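Local coordinates for cellulose-binding protein (Saccharophagus degradans, PDB 2YHG) that probably acts as a glycoside hydrolase or polysaccharide-binding protein of carbohydrate metabolism, this piece joining a nucleoside hydrolase-like domain to a C-terminal beta domain, at residues 87-92 with 320-325; 314-319 with 422-427; 329-334 with 366-371; 336-341 with 428-433. One frame throughout, in Å; residues are numbered along the deposited sequence. Where two conformers were deposited one is given.

Contact 1. Residues 87-92 with 320-325. With ZN (zinc ion), chain I; EDO (1,2-ethanediol), chain L.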
loop_
_atom_site.group_PDB
_atom_site.type_symbol
_atom_site.label_atom_id
_atom_site.label_comp_id
_atom_site.label_asym_id
_atom_site.label_seq_id
_atom_site.Cartn_x
_atom_site.Cartn_y
_atom_site.Cartn_z
ATOM N N SER A 87 5.155 -21.014 -3.777
ATOM C CA SER A 87 4.622 -22.303 -3.382
ATOM C C SER A 87 5.638 -23.097 -2.552
ATOM O O SER A 87 5.264 -23.874 -1.661
ATOM C CB SER A 87 4.139 -23.096 -4.590
ATOM O OG SER A 87 5.219 -23.666 -5.313
ATOM N N GLN A 88 6.924 -22.905 -2.801
ATOM C CA GLN A 88 7.950 -23.559 -1.996
ATOM C C GLN A 88 8.107 -22.937 -0.608
ATOM O O GLN A 88 8.421 -23.642 0.342
ATOM C CB GLN A 88 9.287 -23.532 -2.735
ATOM C CG GLN A 88 9.263 -24.275 -4.056
ATOM C CD GLN A 88 10.508 -24.030 -4.886
ATOM O OE1 GLN A 88 11.629 -24.190 -4.392
ATOM N NE2 GLN A 88 10.329 -23.435 -6.052
ATOM N N ALA A 89 7.857 -21.631 -0.498
ATOM C CA ALA A 89 7.979 -20.893 0.766
ATOM C C ALA A 89 6.718 -21.003 1.634
ATOM O O ALA A 89 6.763 -20.824 2.848
ATOM C CB ALA A 89 8.283 -19.423 0.495
ATOM N N TYR A 90 5.588 -21.227 0.999
ATOM C CA TYR A 90 4.282 -21.165 1.650
ATOM C C TYR A 90 4.138 -22.076 2.884
ATOM O O TYR A 90 3.592 -21.636 3.884
ATOM C CB TYR A 90 3.189 -21.459 0.636
ATOM C CG TYR A 90 1.811 -21.617 1.231
ATOM C CD1 TYR A 90 1.056 -20.523 1.630
ATOM C CD2 TYR A 90 1.278 -22.876 1.438
ATOM C CE1 TYR A 90 -0.207 -20.698 2.220
ATOM C CE2 TYR A 90 0.056 -23.052 2.046
ATOM C CZ TYR A 90 -0.673 -21.973 2.454
ATOM O OH TYR A 90 -1.905 -22.165 3.041
ATOM N N PRO A 91 4.712 -23.291 2.861
ATOM C CA PRO A 91 4.595 -24.123 4.070
ATOM C C PRO A 91 5.222 -23.457 5.279
ATOM O O PRO A 91 4.729 -23.576 6.393
ATOM C CB PRO A 91 5.293 -25.438 3.668
ATOM C CG PRO A 91 5.003 -25.514 2.159
ATOM C CD PRO A 91 5.169 -24.076 1.701
ATOM N N ASN A 92 6.360 -22.810 5.093
ATOM C CA ASN A 92 6.978 -22.072 6.177
ATOM C C ASN A 92 6.218 -20.791 6.508
ATOM O O ASN A 92 5.958 -20.510 7.644
ATOM C CB ASN A 92 8.424 -21.729 5.870
ATOM C CG ASN A 92 9.334 -22.945 5.844
ATOM O OD1 ASN A 92 9.027 -23.983 6.452
ATOM N ND2 ASN A 92 10.474 -22.808 5.189
ATOM N N ASP A 320 12.898 -14.282 6.838
ATOM C CA ASP A 320 13.134 -15.323 7.833
ATOM C C ASP A 320 11.952 -16.249 7.958
ATOM O O ASP A 320 12.143 -17.467 8.029
ATOM C CB ASP A 320 13.494 -14.698 9.174
ATOM C CG ASP A 320 14.777 -13.888 9.123
ATOM O OD1 ASP A 320 15.581 -14.062 8.151
ATOM O OD2 ASP A 320 14.996 -13.083 10.065
ATOM N N TRP A 321 10.741 -15.707 7.998
ATOM C CA TRP A 321 9.563 -16.547 7.995
ATOM C C TRP A 321 9.620 -17.547 6.846
ATOM O O TRP A 321 9.233 -18.702 6.989
ATOM C CB TRP A 321 8.276 -15.744 7.887
ATOM C CG TRP A 321 7.962 -14.806 8.970
ATOM C CD1 TRP A 321 8.720 -14.468 10.046
ATOM C CD2 TRP A 321 6.812 -13.974 9.016
ATOM N NE1 TRP A 321 8.107 -13.483 10.764
ATOM C CE2 TRP A 321 6.927 -13.160 10.160
ATOM C CE3 TRP A 321 5.688 -13.863 8.215
ATOM C CZ2 TRP A 321 5.934 -12.249 10.542
ATOM C CZ3 TRP A 321 4.692 -12.960 8.592
ATOM C CH2 TRP A 321 4.824 -12.175 9.731
ATOM N N ALA A 322 10.041 -17.071 5.673
ATOM C CA ALA A 322 10.039 -17.881 4.469
ATOM C C ALA A 322 10.949 -19.104 4.565
ATOM O O ALA A 322 10.677 -20.104 3.916
ATOM C CB ALA A 322 10.444 -17.026 3.267
ATOM N N ILE A 323 12.022 -18.999 5.344
ATOM C CA ILE A 323 12.989 -20.088 5.424
ATOM C C ILE A 323 13.031 -20.853 6.745
ATOM O O ILE A 323 13.733 -21.842 6.836
ATOM C CB ILE A 323 14.402 -19.618 5.035
ATOM C CG1 ILE A 323 14.988 -18.668 6.056
ATOM C CG2 ILE A 323 14.423 -19.043 3.609
ATOM C CD1 ILE A 323 16.441 -18.390 5.837
ATOM N N GLU A 324 12.293 -20.408 7.751
ATOM C CA GLU A 324 12.266 -21.076 9.053
ATOM C C GLU A 324 10.980 -21.863 9.222
ATOM O O GLU A 324 9.896 -21.296 9.208
ATOM C CB GLU A 324 12.385 -20.046 10.184
ATOM C CG GLU A 324 13.682 -19.249 10.189
ATOM C CD GLU A 324 14.942 -20.077 10.350
ATOM O OE1 GLU A 324 14.870 -21.245 10.806
ATOM O OE2 GLU A 324 16.032 -19.481 10.133
ATOM N N SER A 325 11.109 -23.169 9.470
ATOM C CA SER A 325 9.906 -23.980 9.682
ATOM C C SER A 325 9.358 -23.836 11.107
ATOM O O SER A 325 8.199 -24.188 11.361
ATOM C CB SER A 325 10.167 -25.464 9.362
ATOM O OG SER A 325 11.154 -26.021 10.193
HETATM ZN ZN ZN I . 17.369 -13.177 7.638
HETATM C C1 EDO L . 17.358 -16.403 9.035
HETATM O O1 EDO L . 16.349 -17.008 9.843
HETATM C C2 EDO L . 17.949 -15.215 9.770
HETATM O O2 EDO L . 18.615 -14.383 8.825
HETATM O O HOH W 1 17.288 -12.038 9.420
HETATM O O HOH W 2 16.327 -11.733 6.556
HETATM O O HOH W 3 19.174 -12.214 7.356
#
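Ala89 meets Ala322 where helix 77-93 of the nucleoside hydrolase-like domain packs against the 320-325 part of helix 308-323 and the residues after it, a contact of small residues. CB of Ala89 comes within 4.3 Å of CB of Ala322 without either methyl pointing squarely at the other; alanine at both positions lets their CA atoms come to 5.2 Å. Leu230 of helix 228-232 also touches Ala89. Further along, the helix is kinked at Pro91, which has no N-H to give to the turn before. Asn92 then carries most of the contact. Its CG stands beside its own backbone N (chi1 -69°), which lays the amide over the backbone of Ala322 to Ser325. ND2 donates to Ala322 O over 3.0 Å in a nearly straight bond (167°), the acceptor lying in the amide plane while the nitrogen sits above the carbonyl plane. An asparagine suits this place, being short and able to offer an N-H to a backbone carbonyl. On the other segment Asp320 binds the zinc ion through OD1 at 2.1 Å, with His227 as a second protein ligand. Back at the amide, Asn92 OD1 rests 3.3 Å from Ser325 CA.

Contact 2. Residues 314-319 with 422-427. With BTB (2-[bis-(2-hydroxy-ethyl)-amino]-2-hydroxymethyl-propane-1,3-diol), chain M.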
loop_
_atom_site.group_PDB
_atom_site.type_symbol
_atom_site.label_atom_id
_atom_site.label_comp_id
_atom_site.label_asym_id
_atom_site.label_seq_id
_atom_site.Cartn_x
_atom_site.Cartn_y
_atom_site.Cartn_z
ATOM N N ASP A 314 10.812 -5.152 8.707
ATOM C CA ASP A 314 9.668 -5.960 8.356
ATOM C C ASP A 314 10.032 -6.986 7.276
ATOM O O ASP A 314 9.752 -8.181 7.416
ATOM C CB ASP A 314 8.547 -5.038 7.901
ATOM C CG ASP A 314 7.296 -5.754 7.520
ATOM O OD1 ASP A 314 6.824 -6.660 8.247
ATOM O OD2 ASP A 314 6.728 -5.402 6.481
ATOM N N PHE A 315 10.610 -6.538 6.178
ATOM C CA PHE A 315 10.903 -7.437 5.068
ATOM C C PHE A 315 11.973 -8.452 5.493
ATOM O O PHE A 315 11.900 -9.609 5.140
ATOM C CB PHE A 315 11.321 -6.598 3.873
ATOM C CG PHE A 315 11.476 -7.339 2.545
ATOM C CD1 PHE A 315 10.854 -8.509 2.253
ATOM C CD2 PHE A 315 12.198 -6.736 1.535
ATOM C CE1 PHE A 315 10.969 -9.085 0.997
ATOM C CE2 PHE A 315 12.293 -7.289 0.266
ATOM C CZ PHE A 315 11.681 -8.470 -0.002
ATOM N N GLN A 316 12.969 -8.000 6.234
ATOM C CA GLN A 316 14.006 -8.906 6.768
ATOM C C GLN A 316 13.370 -10.047 7.550
ATOM O O GLN A 316 13.701 -11.227 7.335
ATOM C CB GLN A 316 15.003 -8.126 7.591
ATOM C CG GLN A 316 16.037 -8.999 8.262
ATOM C CD GLN A 316 16.967 -8.282 9.206
ATOM O OE1 GLN A 316 17.109 -7.064 9.187
ATOM N NE2 GLN A 316 17.634 -9.060 10.055
ATOM N N ALA A 317 12.487 -9.727 8.496
ATOM C CA ALA A 317 11.845 -10.754 9.308
ATOM C C ALA A 317 10.998 -11.663 8.465
ATOM O O ALA A 317 10.996 -12.879 8.687
ATOM C CB ALA A 317 11.008 -10.115 10.405
ATOM N N ARG A 318 10.277 -11.113 7.479
ATOM C CA ARG A 318 9.411 -11.961 6.665
ATOM C C ARG A 318 10.192 -12.934 5.779
ATOM O O ARG A 318 9.711 -14.031 5.514
ATOM C CB ARG A 318 8.441 -11.100 5.866
ATOM C CG ARG A 318 7.427 -10.402 6.724
ATOM C CD ARG A 318 6.650 -9.362 5.949
ATOM N NE ARG A 318 5.650 -8.676 6.759
ATOM C CZ ARG A 318 4.482 -9.176 7.102
ATOM N NH1 ARG A 318 4.047 -10.310 6.589
ATOM N NH2 ARG A 318 3.728 -8.496 7.946
ATOM N N MET A 319 11.373 -12.547 5.329
ATOM C CA MET A 319 12.217 -13.493 4.622
ATOM C C MET A 319 12.777 -14.570 5.545
ATOM O O MET A 319 13.044 -15.689 5.097
ATOM C CB MET A 319 13.333 -12.791 3.874
ATOM C CG MET A 319 12.834 -11.919 2.723
ATOM S SD MET A 319 11.800 -12.760 1.501
ATOM C CE MET A 319 12.953 -13.964 0.896
ATOM N N GLY A 422 13.203 -7.809 19.469
ATOM C CA GLY A 422 13.580 -8.976 18.730
ATOM C C GLY A 422 14.542 -8.651 17.592
ATOM O O GLY A 422 14.996 -7.563 17.458
ATOM N N SER A 423 14.877 -9.692 16.840
ATOM C CA SER A 423 15.956 -9.615 15.802
ATOM C C SER A 423 15.339 -9.904 14.425
ATOM O O SER A 423 14.945 -11.012 14.196
ATOM C CB SER A 423 17.028 -10.682 16.023
ATOM O OG SER A 423 18.052 -10.538 15.048
ATOM N N PRO A 424 15.218 -8.912 13.531
ATOM C CA PRO A 424 15.430 -7.488 13.799
ATOM C C PRO A 424 14.219 -6.895 14.554
ATOM O O PRO A 424 13.211 -7.508 14.622
ATOM C CB PRO A 424 15.461 -6.897 12.360
ATOM C CG PRO A 424 14.438 -7.714 11.654
ATOM C CD PRO A 424 14.601 -9.130 12.208
ATOM N N ASN A 425 14.374 -5.689 15.081
ATOM C CA ASN A 425 13.261 -5.090 15.841
ATOM C C ASN A 425 12.066 -4.893 14.907
ATOM O O ASN A 425 12.206 -4.320 13.816
ATOM C CB ASN A 425 13.595 -3.683 16.363
ATOM C CG ASN A 425 14.730 -3.589 17.400
ATOM O OD1 ASN A 425 15.105 -2.497 17.715
ATOM N ND2 ASN A 425 15.246 -4.725 17.922
ATOM N N LEU A 426 10.895 -5.299 15.343
ATOM C CA LEU A 426 9.697 -5.128 14.555
ATOM C C LEU A 426 8.761 -4.109 15.195
ATOM O O LEU A 426 8.683 -3.945 16.411
ATOM C CB LEU A 426 8.987 -6.456 14.331
ATOM C CG LEU A 426 9.697 -7.406 13.383
ATOM C CD1 LEU A 426 8.976 -8.720 13.340
ATOM C CD2 LEU A 426 9.792 -6.781 11.975
ATOM N N TYR A 427 8.020 -3.429 14.323
ATOM C CA TYR A 427 7.196 -2.285 14.691
ATOM C C TYR A 427 5.728 -2.584 14.488
ATOM O O TYR A 427 5.339 -3.377 13.630
ATOM C CB TYR A 427 7.594 -1.060 13.868
ATOM C CG TYR A 427 8.993 -0.548 14.158
ATOM C CD1 TYR A 427 10.142 -1.209 13.687
ATOM C CD2 TYR A 427 9.187 0.592 14.900
ATOM C CE1 TYR A 427 11.404 -0.720 13.960
ATOM C CE2 TYR A 427 10.433 1.073 15.186
ATOM C CZ TYR A 427 11.540 0.461 14.657
ATOM O OH TYR A 427 12.793 0.939 14.992
HETATM C C1 BTB M . 1.445 -3.869 12.482
HETATM O O1 BTB M . 2.822 -4.126 12.744
HETATM C C2 BTB M . 1.306 -4.684 11.217
HETATM C C3 BTB M . 1.711 -6.112 11.558
HETATM O O3 BTB M . 0.890 -6.651 12.576
HETATM C C4 BTB M . -0.115 -4.638 10.721
HETATM O O4 BTB M . -0.395 -3.276 10.416
HETATM N N BTB M . 2.295 -4.190 10.210
HETATM C C5 BTB M . 3.702 -4.321 10.699
HETATM C C6 BTB M . 4.528 -3.048 10.439
HETATM O O6 BTB M . 5.872 -3.188 10.921
HETATM C C7 BTB M . 2.068 -4.801 8.875
HETATM C C8 BTB M . 3.181 -4.488 7.872
HETATM O O8 BTB M . 4.183 -5.493 7.895
#
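A cis peptide bond before Pro424 is the striking feature here: it bends the 422-427 loop so that the proline ring is laid against Gln316 of helix 308-323. This loop joins strands 411-420 and 427-436 of the C-terminal beta domain, so the contact sets a beta hairpin connection against a helix. No hydrogen bond crosses between the segments. Gln316 and Pro424 approach from opposite directions, and Gln316 reaches out fully extended, CG anti to the backbone N at chi1 176°, which brings its amide to the ring: CD lies 3.6 Å from Pro424 CG. The long glutamine thus sets CD and OE1 against CB and CG of Pro424, and NE2 against its CD and CG. Next along the helix, Ala317, whose small methyl leaves room for the loop, touches Leu426, with CB 3.8 Å from CD1. The other branch of the leucine, CD2, rests 3.7 Å from Asp314 CA, so one forked side chain spans a turn of the helix.

Asp314 and Arg318, one turn apart, form a salt bridge from NE to OD1 (2.8 Å), and OD1 also takes a hydrogen bond from His333. Arg318 has a second carboxylate partner in Glu56. A bound buffer-like amino polyol bridges the segments: Arg318 NH2 donates to its O8 at 3.0 Å, and its O6 donates to Tyr427 O at 2.8 Å.

Contact 3. Residues 329-334 with 366-371. With CA (calcium ion), chain D.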
loop_
_atom_site.group_PDB
_atom_site.type_symbol
_atom_site.label_atom_id
_atom_site.label_comp_id
_atom_site.label_asym_id
_atom_site.label_seq_id
_atom_site.Cartn_x
_atom_site.Cartn_y
_atom_site.Cartn_z
ATOM N N ALA A 329 12.011 -19.539 15.596
ATOM C CA ALA A 329 13.263 -19.157 14.956
ATOM C C ALA A 329 13.219 -17.807 14.239
ATOM O O ALA A 329 14.197 -17.407 13.645
ATOM C CB ALA A 329 13.707 -20.238 13.965
ATOM N N ALA A 330 12.119 -17.069 14.338
ATOM C CA ALA A 330 12.035 -15.761 13.684
ATOM C C ALA A 330 11.276 -14.813 14.595
ATOM O O ALA A 330 10.562 -15.239 15.505
ATOM C CB ALA A 330 11.351 -15.872 12.329
ATOM N N ASN A 331 11.379 -13.522 14.284
ATOM C CA ASN A 331 10.649 -12.506 15.013
ATOM C C ASN A 331 9.315 -12.183 14.365
ATOM O O ASN A 331 9.184 -12.211 13.139
ATOM C CB ASN A 331 11.502 -11.253 15.134
ATOM C CG ASN A 331 10.939 -10.250 16.130
ATOM O OD1 ASN A 331 10.159 -10.614 17.013
ATOM N ND2 ASN A 331 11.378 -8.988 16.041
ATOM N N HIS A 332 8.324 -11.908 15.210
ATOM C CA HIS A 332 6.988 -11.504 14.781
ATOM C C HIS A 332 6.577 -10.175 15.416
ATOM O O HIS A 332 7.074 -9.796 16.483
ATOM C CB HIS A 332 5.984 -12.595 15.102
ATOM C CG HIS A 332 6.452 -13.939 14.643
ATOM N ND1 HIS A 332 7.305 -14.699 15.407
ATOM C CD2 HIS A 332 6.336 -14.584 13.457
ATOM C CE1 HIS A 332 7.692 -15.758 14.713
ATOM N NE2 HIS A 332 7.107 -15.723 13.532
ATOM N N HIS A 333 5.691 -9.460 14.752
ATOM C CA HIS A 333 5.383 -8.091 15.126
ATOM C C HIS A 333 4.691 -8.002 16.482
ATOM O O HIS A 333 3.832 -8.826 16.796
ATOM C CB HIS A 333 4.550 -7.411 14.073
ATOM C CG HIS A 333 5.110 -7.555 12.701
ATOM N ND1 HIS A 333 5.103 -8.741 12.001
ATOM C CD2 HIS A 333 5.715 -6.643 11.915
ATOM C CE1 HIS A 333 5.658 -8.537 10.816
ATOM N NE2 HIS A 333 6.077 -7.278 10.755
ATOM N N PRO A 334 4.951 -6.913 17.211
ATOM C CA PRO A 334 4.169 -6.666 18.419
ATOM C C PRO A 334 2.738 -6.279 18.062
ATOM O O PRO A 334 2.426 -5.930 16.913
ATOM C CB PRO A 334 4.910 -5.519 19.081
ATOM C CG PRO A 334 5.715 -4.874 18.019
ATOM C CD PRO A 334 5.997 -5.894 16.992
ATOM N N ASP A 366 3.714 -8.822 22.844
ATOM C CA ASP A 366 4.535 -9.368 21.786
ATOM C C ASP A 366 4.471 -10.865 21.787
ATOM O O ASP A 366 4.690 -11.494 22.824
ATOM C CB ASP A 366 5.958 -8.939 21.939
ATOM C CG ASP A 366 6.795 -9.368 20.769
ATOM O OD1 ASP A 366 6.746 -8.686 19.740
ATOM O OD2 ASP A 366 7.430 -10.447 20.832
ATOM N N PRO A 367 4.214 -11.463 20.611
ATOM C CA PRO A 367 3.934 -12.911 20.599
ATOM C C PRO A 367 5.177 -13.768 20.778
ATOM O O PRO A 367 5.090 -14.975 21.051
ATOM C CB PRO A 367 3.324 -13.140 19.211
ATOM C CG PRO A 367 3.893 -11.992 18.375
ATOM C CD PRO A 367 3.937 -10.811 19.306
ATOM N N ASP A 368 6.343 -13.151 20.703
ATOM C CA ASP A 368 7.587 -13.872 20.958
ATOM C C ASP A 368 8.049 -13.708 22.398
ATOM O O ASP A 368 9.066 -14.275 22.780
ATOM C CB ASP A 368 8.686 -13.376 20.031
ATOM C CG ASP A 368 8.238 -13.275 18.608
ATOM O OD1 ASP A 368 8.041 -14.349 18.001
ATOM O OD2 ASP A 368 8.009 -12.140 18.112
ATOM N N GLY A 369 7.363 -12.863 23.166
ATOM C CA GLY A 369 7.775 -12.535 24.514
ATOM C C GLY A 369 8.894 -11.518 24.537
ATOM O O GLY A 369 9.599 -11.411 25.540
ATOM N N ASP A 370 9.053 -10.750 23.455
ATOM C CA ASP A 370 10.022 -9.673 23.475
ATOM C C ASP A 370 9.567 -8.560 24.427
ATOM O O ASP A 370 8.380 -8.414 24.700
ATOM C CB ASP A 370 10.163 -9.051 22.078
ATOM C CG ASP A 370 10.562 -10.046 20.986
ATOM O OD1 ASP A 370 11.337 -10.971 21.281
ATOM O OD2 ASP A 370 10.214 -9.790 19.825
ATOM N N SER A 371 10.504 -7.695 24.781
ATOM C CA SER A 371 10.186 -6.442 25.438
ATOM C C SER A 371 9.690 -5.414 24.434
ATOM O O SER A 371 10.033 -5.479 23.265
ATOM C CB SER A 371 11.404 -5.903 26.201
ATOM O OG SER A 371 11.687 -6.719 27.297
HETATM CA CA CA D . 8.398 -9.819 18.436
HETATM O O HOH W 4 11.610 -12.323 18.838
#
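His332 and Asp368 meet with their side chains at about a right angle, yet the imidazole and carboxylate planes lie only 30° apart. ND1 can therefore point straight at the syn lone pair of Asp368 OD1, giving a 2.7 Å bond at 172°. OD2 of Asp368 accepts from His332 N over 2.9 Å and binds the calcium ion as well, so one carboxylate grips both histidine and metal. The Asn331 amide is turned well away from the planes of the Asp368 and Asp370 carboxylates. All three give the ion an oxygen, and the 2.9 Å between Asn331 OD1 and Asp370 OD2 reflects the shared metal. Asp366, its CG anti to the backbone N (chi1 -174°), offers the calcium ion both oxygens, OD1 at 2.4 Å and OD2 at 2.7 Å. Its OD2 is met from opposite faces by the N-H groups of Asp368, closing an Asx turn, and Asp370. Gly369 ends the type I turn from Asp366 at an easily adopted positive phi. In this calcium site the Asp-Pro-Asp-Gly-Asp turn loop (366-370) of the C-terminal beta domain supplies three aspartates, the 329-334 linker after helix 308-323 supplies Asn331 OD1 and His332 O, and Asp420 completes the protein ligands.

Contact 4. Residues 336-341 with 428-433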
loop_
_atom_site.group_PDB
_atom_site.type_symbol
_atom_site.label_atom_id
_atom_site.label_comp_id
_atom_site.label_asym_id
_atom_site.label_seq_id
_atom_site.Cartn_x
_atom_site.Cartn_y
_atom_site.Cartn_z
ATOM N N PRO A 336 -0.511 -4.019 19.114
ATOM C CA PRO A 336 -0.906 -2.860 19.913
ATOM C C PRO A 336 -2.301 -2.994 20.485
ATOM O O PRO A 336 -3.216 -3.486 19.828
ATOM C CB PRO A 336 -0.930 -1.698 18.921
ATOM C CG PRO A 336 -0.336 -2.173 17.740
ATOM C CD PRO A 336 -0.375 -3.672 17.695
ATOM N N VAL A 337 -2.476 -2.438 21.676
ATOM C CA VAL A 337 -3.783 -2.200 22.280
ATOM C C VAL A 337 -3.754 -0.802 22.865
ATOM O O VAL A 337 -2.742 -0.440 23.449
ATOM C CB VAL A 337 -4.063 -3.251 23.388
ATOM C CG1 VAL A 337 -5.364 -2.924 24.113
ATOM C CG2 VAL A 337 -4.078 -4.668 22.786
ATOM N N VAL A 338 -4.805 -0.010 22.647
ATOM C CA VAL A 338 -4.914 1.316 23.232
ATOM C C VAL A 338 -6.273 1.413 23.919
ATOM O O VAL A 338 -7.292 1.194 23.316
ATOM C CB VAL A 338 -4.761 2.416 22.180
ATOM C CG1 VAL A 338 -4.981 3.785 22.812
ATOM C CG2 VAL A 338 -3.382 2.334 21.532
ATOM N N ASN A 339 -6.244 1.740 25.205
ATOM C CA ASN A 339 -7.437 1.883 26.014
ATOM C C ASN A 339 -8.347 0.661 25.856
ATOM O O ASN A 339 -9.542 0.799 25.654
ATOM C CB ASN A 339 -8.158 3.189 25.714
ATOM C CG ASN A 339 -7.374 4.398 26.194
ATOM O OD1 ASN A 339 -6.358 4.273 26.862
ATOM N ND2 ASN A 339 -7.825 5.590 25.828
ATOM N N ASN A 340 -7.727 -0.518 25.903
ATOM C CA ASN A 340 -8.420 -1.818 25.786
ATOM C C ASN A 340 -9.098 -2.045 24.444
ATOM O O ASN A 340 -9.916 -2.945 24.306
ATOM C CB ASN A 340 -9.435 -2.002 26.912
ATOM C CG ASN A 340 -8.792 -1.953 28.285
ATOM O OD1 ASN A 340 -7.679 -2.453 28.495
ATOM N ND2 ASN A 340 -9.469 -1.307 29.219
ATOM N N ASP A 341 -8.683 -1.306 23.424
ATOM C CA ASP A 341 -9.199 -1.465 22.082
ATOM C C ASP A 341 -8.099 -2.125 21.249
ATOM O O ASP A 341 -7.017 -1.554 21.063
ATOM C CB ASP A 341 -9.581 -0.100 21.517
ATOM C CG ASP A 341 -10.192 -0.171 20.133
ATOM O OD1 ASP A 341 -9.774 -1.035 19.347
ATOM O OD2 ASP A 341 -10.973 0.745 19.775
ATOM N N ALA A 428 4.901 -1.862 15.229
ATOM C CA ALA A 428 3.466 -1.836 14.993
ATOM C C ALA A 428 2.928 -0.468 15.374
ATOM O O ALA A 428 3.608 0.314 16.042
ATOM C CB ALA A 428 2.743 -2.928 15.773
ATOM N N TYR A 429 1.728 -0.162 14.898
ATOM C CA TYR A 429 1.189 1.190 14.983
ATOM C C TYR A 429 -0.244 1.191 15.435
ATOM O O TYR A 429 -1.033 0.342 15.036
ATOM C CB TYR A 429 1.225 1.841 13.593
ATOM C CG TYR A 429 2.589 1.862 12.957
ATOM C CD1 TYR A 429 3.550 2.754 13.358
ATOM C CD2 TYR A 429 2.945 0.920 11.988
ATOM C CE1 TYR A 429 4.809 2.744 12.779
ATOM C CE2 TYR A 429 4.175 0.931 11.379
ATOM C CZ TYR A 429 5.097 1.847 11.779
ATOM O OH TYR A 429 6.325 1.873 11.132
ATOM N N ARG A 430 -0.622 2.258 16.147
ATOM C CA ARG A 430 -2.018 2.633 16.301
ATOM C C ARG A 430 -2.147 4.147 16.245
ATOM O O ARG A 430 -1.637 4.842 17.118
ATOM C CB ARG A 430 -2.630 2.134 17.606
ATOM C CG ARG A 430 -4.088 2.568 17.783
ATOM C CD ARG A 430 -5.018 1.781 16.863
ATOM N NE ARG A 430 -4.966 0.351 17.187
ATOM C CZ ARG A 430 -5.452 -0.190 18.309
ATOM N NH1 ARG A 430 -6.285 0.485 19.078
ATOM N NH2 ARG A 430 -5.193 -1.448 18.624
ATOM N N ARG A 431 -2.835 4.656 15.239
ATOM C CA ARG A 431 -3.216 6.036 15.177
ATOM C C ARG A 431 -4.518 6.265 15.903
ATOM O O ARG A 431 -5.475 5.532 15.729
ATOM C CB ARG A 431 -3.335 6.504 13.717
ATOM C CG ARG A 431 -3.538 8.022 13.605
ATOM C CD ARG A 431 -3.822 8.472 12.179
ATOM N NE ARG A 431 -2.743 8.058 11.291
ATOM C CZ ARG A 431 -2.081 8.810 10.417
ATOM N NH1 ARG A 431 -2.282 10.102 10.302
ATOM N NH2 ARG A 431 -1.209 8.205 9.635
ATOM N N VAL A 432 -4.528 7.315 16.718
ATOM C CA VAL A 432 -5.703 7.815 17.400
ATOM C C VAL A 432 -6.026 9.183 16.818
ATOM O O VAL A 432 -5.249 10.130 16.965
ATOM C CB VAL A 432 -5.495 7.912 18.912
ATOM C CG1 VAL A 432 -6.802 8.297 19.583
ATOM C CG2 VAL A 432 -4.999 6.576 19.473
ATOM N N VAL A 433 -7.140 9.281 16.113
ATOM C CA VAL A 433 -7.609 10.539 15.544
ATOM C C VAL A 433 -8.614 11.115 16.522
ATOM O O VAL A 433 -9.673 10.525 16.786
ATOM C CB VAL A 433 -8.253 10.323 14.164
ATOM C CG1 VAL A 433 -8.914 11.607 13.688
ATOM C CG2 VAL A 433 -7.206 9.834 13.171
#
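Arg430 closes on Asp341 O with both terminal nitrogens. NH1 donates at 2.9 Å to Asp341 O and NH2 at 3.0 Å to the same oxygen, which lies at the edge of the guanidinium, close to its plane. From the acceptor the two donors differ, NH1 standing above the carbonyl plane and NH2 tilted less from it. Asp341 O also accepts from the backbone N of Val338, so three N-H groups converge on one carbonyl; Pro336 O, 3.1 Å from Arg430 NH2, lies at too poor an angle for a hydrogen bond. The Asp341 carboxylate probably acts on the arginine through charge alone: OD1 is 3.8 Å from Arg430 NH1 and well out of the guanidinium plane, a long salt bridge, while Asn343 N supplies the hydrogen bond to OD1.

The carbonyl is brought here by a type I' beta turn from Val338 to Asp341, whose two middle residues are asparagines, a residue type that readily takes positive phi. Asn339 is tied to strand 356-360 through OD1 to Asp360 N and ND2 to Ser358 O. The turn faces strand 427-436, an inner strand of the four-stranded mixed sheet in the C-terminal beta domain. Arg430 leaves that strand with CG anti to the backbone N (chi1 178°) and then bends at chi2 and chi3, which folds the guanidinium back over Val338. CG2 of Val338 covers one of its faces and lies 3.8 Å from Arg430 CG. At one end the rigid Pro336 ring sets its CG 3.7 Å from Ala428 CB; at the other, branched Val338 CG1 reaches to 4.4 Å from Val432 CG2.

In the fold
Helix 308-323 serves contacts 1 and 2, whose centres are about 15 Å apart, and leads into the loop that supplies contacts 3 and 4. Contact 3 is nested inside the loop that contact 2 closes, with centres about 9 Å apart; besides the Asp314-His333 pair, Pro424 O and Asn331 ND2 join them, a probable hydrogen bond of 2.7 Å. Trp321 NE1 likewise reaches Asn331 O at 2.9 Å, tying zinc-binding contact 1 to the calcium loop; the centres of contacts 1 and 3 are about 17 Å apart. The amino polyol bound at contact 2 lies about 3 Å from the side chains of His333 and Ala428, linking contacts 2, 3 and 4. Contact 4's centre is about 30 Å from that of contact 1, nearest atoms about 11 Å.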